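Local coordinates for protein DNA polymerase (Pyrobaculum calidifontis, PDB 5MDN) that probably catalyses template-directed DNA synthesis, adding deoxyribonucleotides from their triphosphates to a growing strand with release of diphosphate, as a family B polymerase, at residues F3-A8 against K123-C128; Y115-M120 against G359-Q364. All blocks are in the same frame, centred on the assembly; numbering follows the deposited sequence.

Contact 1: residues F3-A8 against K123-C128. With MG (magnesium ion), chain C.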
# COMPACT_ATOMS: atom_id res chain seq x y z
N PHE A 3 0.62 27.92 0.84
CA PHE A 3 1.36 27.25 -0.22
C PHE A 3 0.81 25.89 -0.64
O PHE A 3 0.69 25.65 -1.85
CB PHE A 3 2.84 27.10 0.18
CG PHE A 3 3.66 26.42 -0.87
CD1 PHE A 3 3.60 26.84 -2.19
CD2 PHE A 3 4.49 25.37 -0.54
CE1 PHE A 3 4.34 26.22 -3.16
CE2 PHE A 3 5.25 24.74 -1.51
CZ PHE A 3 5.17 25.17 -2.82
N TRP A 4 0.54 24.98 0.30
CA TRP A 4 0.05 23.64 -0.05
C TRP A 4 1.02 22.88 -0.95
O TRP A 4 0.96 23.01 -2.18
CB TRP A 4 -1.31 23.71 -0.74
CG TRP A 4 -1.90 22.36 -1.03
CD1 TRP A 4 -1.69 21.59 -2.14
CD2 TRP A 4 -2.81 21.62 -0.20
NE1 TRP A 4 -2.40 20.42 -2.06
CE2 TRP A 4 -3.09 20.41 -0.87
CE3 TRP A 4 -3.40 21.86 1.04
CZ2 TRP A 4 -3.95 19.45 -0.34
CZ3 TRP A 4 -4.24 20.90 1.56
CH2 TRP A 4 -4.50 19.71 0.88
N PRO A 5 1.91 22.05 -0.39
CA PRO A 5 2.93 21.39 -1.23
C PRO A 5 2.38 20.13 -1.90
O PRO A 5 1.71 19.31 -1.27
CB PRO A 5 4.04 21.03 -0.23
CG PRO A 5 3.74 21.86 1.00
CD PRO A 5 2.25 21.95 1.03
N LEU A 6 2.66 20.00 -3.20
CA LEU A 6 2.38 18.78 -3.96
C LEU A 6 3.58 17.84 -4.03
O LEU A 6 3.47 16.66 -3.70
CB LEU A 6 1.92 19.13 -5.37
CG LEU A 6 0.42 19.27 -5.65
CD1 LEU A 6 0.20 19.86 -7.03
CD2 LEU A 6 -0.26 17.91 -5.54
N ASP A 7 4.73 18.36 -4.47
CA ASP A 7 5.91 17.55 -4.74
C ASP A 7 7.15 18.30 -4.28
O ASP A 7 7.16 19.54 -4.25
CB ASP A 7 6.02 17.20 -6.23
CG ASP A 7 7.04 16.12 -6.50
OD1 ASP A 7 7.41 15.40 -5.55
OD2 ASP A 7 7.48 16.00 -7.66
N ALA A 8 8.19 17.55 -3.92
CA ALA A 8 9.45 18.13 -3.50
C ALA A 8 10.60 17.40 -4.18
O ALA A 8 10.58 16.17 -4.31
CB ALA A 8 9.61 18.05 -1.98
N LYS A 123 12.16 21.91 8.74
CA LYS A 123 11.48 23.18 8.54
C LYS A 123 9.98 23.11 8.82
O LYS A 123 9.31 24.14 8.77
CB LYS A 123 11.72 23.68 7.11
CG LYS A 123 13.19 23.81 6.75
CD LYS A 123 13.88 24.86 7.60
CE LYS A 123 15.37 24.87 7.36
NZ LYS A 123 16.09 25.77 8.30
N GLY A 124 9.46 21.92 9.11
CA GLY A 124 8.04 21.78 9.38
C GLY A 124 7.15 21.90 8.16
O GLY A 124 5.99 22.30 8.29
N VAL A 125 7.67 21.55 6.99
CA VAL A 125 6.87 21.57 5.77
C VAL A 125 6.02 20.30 5.74
O VAL A 125 6.56 19.19 5.70
CB VAL A 125 7.76 21.67 4.52
CG1 VAL A 125 6.90 21.75 3.27
CG2 VAL A 125 8.69 22.86 4.62
N VAL A 126 4.71 20.47 5.74
CA VAL A 126 3.77 19.35 5.73
C VAL A 126 3.14 19.28 4.34
O VAL A 126 2.53 20.26 3.89
CB VAL A 126 2.70 19.50 6.83
CG1 VAL A 126 3.31 19.20 8.19
CG2 VAL A 126 2.09 20.90 6.83
N PRO A 127 3.27 18.16 3.63
CA PRO A 127 2.66 18.06 2.30
C PRO A 127 1.15 17.94 2.39
O PRO A 127 0.60 17.46 3.38
CB PRO A 127 3.29 16.79 1.71
CG PRO A 127 3.65 15.97 2.90
CD PRO A 127 3.97 16.93 4.02
N CYS A 128 0.48 18.40 1.33
CA CYS A 128 -0.98 18.36 1.25
C CYS A 128 -1.61 19.07 2.45
O CYS A 128 -2.57 18.58 3.05
CB CYS A 128 -1.49 16.93 1.12
SG CYS A 128 -0.92 16.05 -0.35
MG MG C . 8.36 13.14 -6.08
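Trp4 and Pro5 meet the backbone of Cys128, and this is where the contact is dense. The main-chain C of Cys128 lies 3.2 Å above the plane of the Trp4 indole, toward the rim of the ring, and its O reaches over the same face. With CG anti to the backbone N (chi1 -176°) and the ring turned by chi2 (-87°), the indole lies over this peptide. CB of Cys128 adds a touch of 3.8 Å to CZ2 of Trp4, while its SG stands obliquely beside the six-membered ring, 5.4 Å from the centroid, a sulfur-aromatic contact. A hydrogen bond from Cys128 N to Pro5 O (3.0 Å) ties the two backbones together. The Pro5 ring then lays its CD 3.3 Å from Val126 O and meets Val125 CG1 with CG at 3.9 Å. Beyond this the packing thins: Val126 is partly exposed and gives little but its carbonyl. Further along the strand, Asp7 binds magnesium through OD1 at 2.5 Å, its OD2 held by Gly272 N. The loop, which follows the Schellman motif ending helix 115-123 at Gly124, meets strand 5-12 at its beginning, around Pro5, without pairing along it. A classic beta bulge sets Leu6 and Asp7 opposite the single residue Phe22 of strand 17-24. Trp152 of strand 144-155 covers Val125, and Ile352 of helix 326-356 packs on both Trp4 and Cys128.

Contact 2: residues Y115-M120 against G359-Q364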
# COMPACT_ATOMS: atom_id res chain seq x y z
N TYR A 115 17.36 13.52 1.61
CA TYR A 115 17.62 14.93 1.84
C TYR A 115 16.33 15.76 1.86
O TYR A 115 16.12 16.56 2.78
CB TYR A 115 18.59 15.45 0.78
CG TYR A 115 18.94 16.91 0.90
CD1 TYR A 115 19.61 17.40 2.01
CD2 TYR A 115 18.64 17.80 -0.13
CE1 TYR A 115 19.94 18.73 2.12
CE2 TYR A 115 18.98 19.14 -0.03
CZ TYR A 115 19.63 19.60 1.09
OH TYR A 115 19.96 20.93 1.19
N TYR A 116 15.46 15.60 0.86
CA TYR A 116 14.28 16.46 0.81
C TYR A 116 13.26 16.11 1.88
O TYR A 116 12.41 16.95 2.20
CB TYR A 116 13.64 16.42 -0.59
CG TYR A 116 12.97 15.13 -0.99
CD1 TYR A 116 13.72 14.00 -1.31
CD2 TYR A 116 11.59 15.05 -1.09
CE1 TYR A 116 13.10 12.83 -1.70
CE2 TYR A 116 10.96 13.88 -1.47
CZ TYR A 116 11.73 12.77 -1.78
OH TYR A 116 11.11 11.60 -2.16
N MET A 117 13.31 14.90 2.45
CA MET A 117 12.52 14.61 3.64
C MET A 117 13.14 15.25 4.88
O MET A 117 12.42 15.71 5.77
CB MET A 117 12.36 13.11 3.83
CG MET A 117 11.44 12.44 2.83
SD MET A 117 9.76 13.07 2.89
CE MET A 117 9.32 12.71 4.59
N ARG A 118 14.47 15.26 4.95
CA ARG A 118 15.17 15.97 6.02
C ARG A 118 14.75 17.43 6.08
O ARG A 118 14.50 17.98 7.16
CB ARG A 118 16.68 15.85 5.82
CG ARG A 118 17.53 16.46 6.91
CD ARG A 118 17.71 15.52 8.10
NE ARG A 118 16.67 15.68 9.10
CZ ARG A 118 16.58 14.95 10.21
NH1 ARG A 118 17.49 14.01 10.45
NH2 ARG A 118 15.60 15.16 11.07
N TYR A 119 14.67 18.08 4.91
CA TYR A 119 14.31 19.49 4.87
C TYR A 119 12.90 19.73 5.40
O TYR A 119 12.68 20.61 6.24
CB TYR A 119 14.44 20.02 3.44
CG TYR A 119 14.03 21.47 3.29
CD1 TYR A 119 14.93 22.49 3.55
CD2 TYR A 119 12.75 21.81 2.87
CE1 TYR A 119 14.56 23.82 3.41
CE2 TYR A 119 12.37 23.12 2.73
CZ TYR A 119 13.28 24.13 3.00
OH TYR A 119 12.90 25.44 2.86
N MET A 120 11.93 18.96 4.91
CA MET A 120 10.54 19.19 5.31
C MET A 120 10.34 18.89 6.79
O MET A 120 9.55 19.56 7.46
CB MET A 120 9.60 18.36 4.44
CG MET A 120 9.55 18.82 2.99
SD MET A 120 8.25 18.04 2.01
CE MET A 120 8.56 16.32 2.33
N GLY A 359 3.25 12.57 6.90
CA GLY A 359 4.12 13.56 6.32
C GLY A 359 4.83 13.19 5.04
O GLY A 359 5.71 13.94 4.60
N LEU A 360 4.48 12.06 4.41
CA LEU A 360 5.08 11.73 3.13
C LEU A 360 4.34 12.43 1.98
O LEU A 360 3.14 12.69 2.07
CB LEU A 360 5.05 10.22 2.90
CG LEU A 360 6.01 9.37 3.75
CD1 LEU A 360 5.73 7.89 3.55
CD2 LEU A 360 7.46 9.69 3.40
N PRO A 361 5.05 12.75 0.90
CA PRO A 361 4.39 13.35 -0.26
C PRO A 361 3.38 12.40 -0.89
O PRO A 361 3.39 11.19 -0.66
CB PRO A 361 5.54 13.67 -1.22
CG PRO A 361 6.77 13.65 -0.36
CD PRO A 361 6.51 12.66 0.72
N LEU A 362 2.49 12.98 -1.70
CA LEU A 362 1.35 12.23 -2.22
C LEU A 362 1.79 11.08 -3.12
O LEU A 362 1.13 10.04 -3.15
CB LEU A 362 0.42 13.18 -2.98
CG LEU A 362 -1.00 12.71 -3.31
CD1 LEU A 362 -1.61 11.99 -2.12
CD2 LEU A 362 -1.86 13.90 -3.70
N ASP A 363 2.90 11.25 -3.85
CA ASP A 363 3.39 10.19 -4.72
C ASP A 363 4.07 9.05 -3.96
O ASP A 363 4.37 8.02 -4.58
CB ASP A 363 4.36 10.78 -5.76
CG ASP A 363 5.46 11.61 -5.14
OD1 ASP A 363 6.14 11.13 -4.21
OD2 ASP A 363 5.65 12.77 -5.58
N GLN A 364 4.32 9.20 -2.66
CA GLN A 364 4.99 8.17 -1.88
C GLN A 364 4.14 7.57 -0.77
O GLN A 364 4.46 6.46 -0.32
CB GLN A 364 6.27 8.73 -1.24
CG GLN A 364 7.39 9.04 -2.22
CD GLN A 364 8.48 9.90 -1.61
OE1 GLN A 364 8.93 10.88 -2.21
NE2 GLN A 364 8.91 9.53 -0.42
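Met117 carries most of the apolar contact with the Gly359-Gln364 segment. Its CE touches Leu360 CD2 at 3.7 Å, the two side chains crossing at about a right angle, and also lies 3.8 Å from Gly359 O; its SD rests 3.9 Å from Pro361 CD. Bends at both chi2 (-61°) and chi3 (-59°) curl the thioether so that sulfur as well as methyl lies near Leu360 CD2. About one helical turn on, Met120 brings CE to 4.2 Å from Pro361 CG, and the edge of the Tyr116 ring borders that same CG through CE2 at 4.3 Å. The Tyr116 and Gln364 side chains come from opposite directions, ring and amide planes 74° apart, with OE1 at the ring edge; OH and OE1 are too close in the model for the pairing to be trusted. Replacing Met117 by alanine removes SD and CE, which would probably cost Leu360 CD2 and Pro361 CD their contacts with the helix and open a gap between helix and loop.

In the next shell, Trp376 of helix 370-384 packs on Met117 and Leu360, Arg380 lies against Met120, and Ser355 OG bonds to Leu360 O. Gly359 has a positive phi, a backbone shape at which a CB would collide with the carbonyl oxygen of the residue before it. Helix 115-123 thereby abuts the segment that carries Asp363, a magnesium ligand. With no clear hydrogen bond between the two segments, the join rests on the apolar fit of two flexible thioethers against Leu360 and Pro361.

In the fold
The two contacts, with centres about 8 Å apart, illustrate how a chain can bring distant segments together around one metal. Their segments alternate in sequence, and helix 115-123 of contact 2 runs directly into the loop of contact 1: Val125 N probably bonds to Met120 O at 2.8 Å. Pro127 of contact 1 packs its CG against contact 2, 3.4 Å from both Gly359 O and Leu360 O. At the magnesium ion each contact supplies one carboxylate, Asp7 from 3-8 and Asp363 from 359-364; Asp7 OD1 and Asp363 OD2 stand 3.2 Å apart, a crowding of like charges that the cation probably eases. The side chain of Gln364 comes to about 5 Å from the ion.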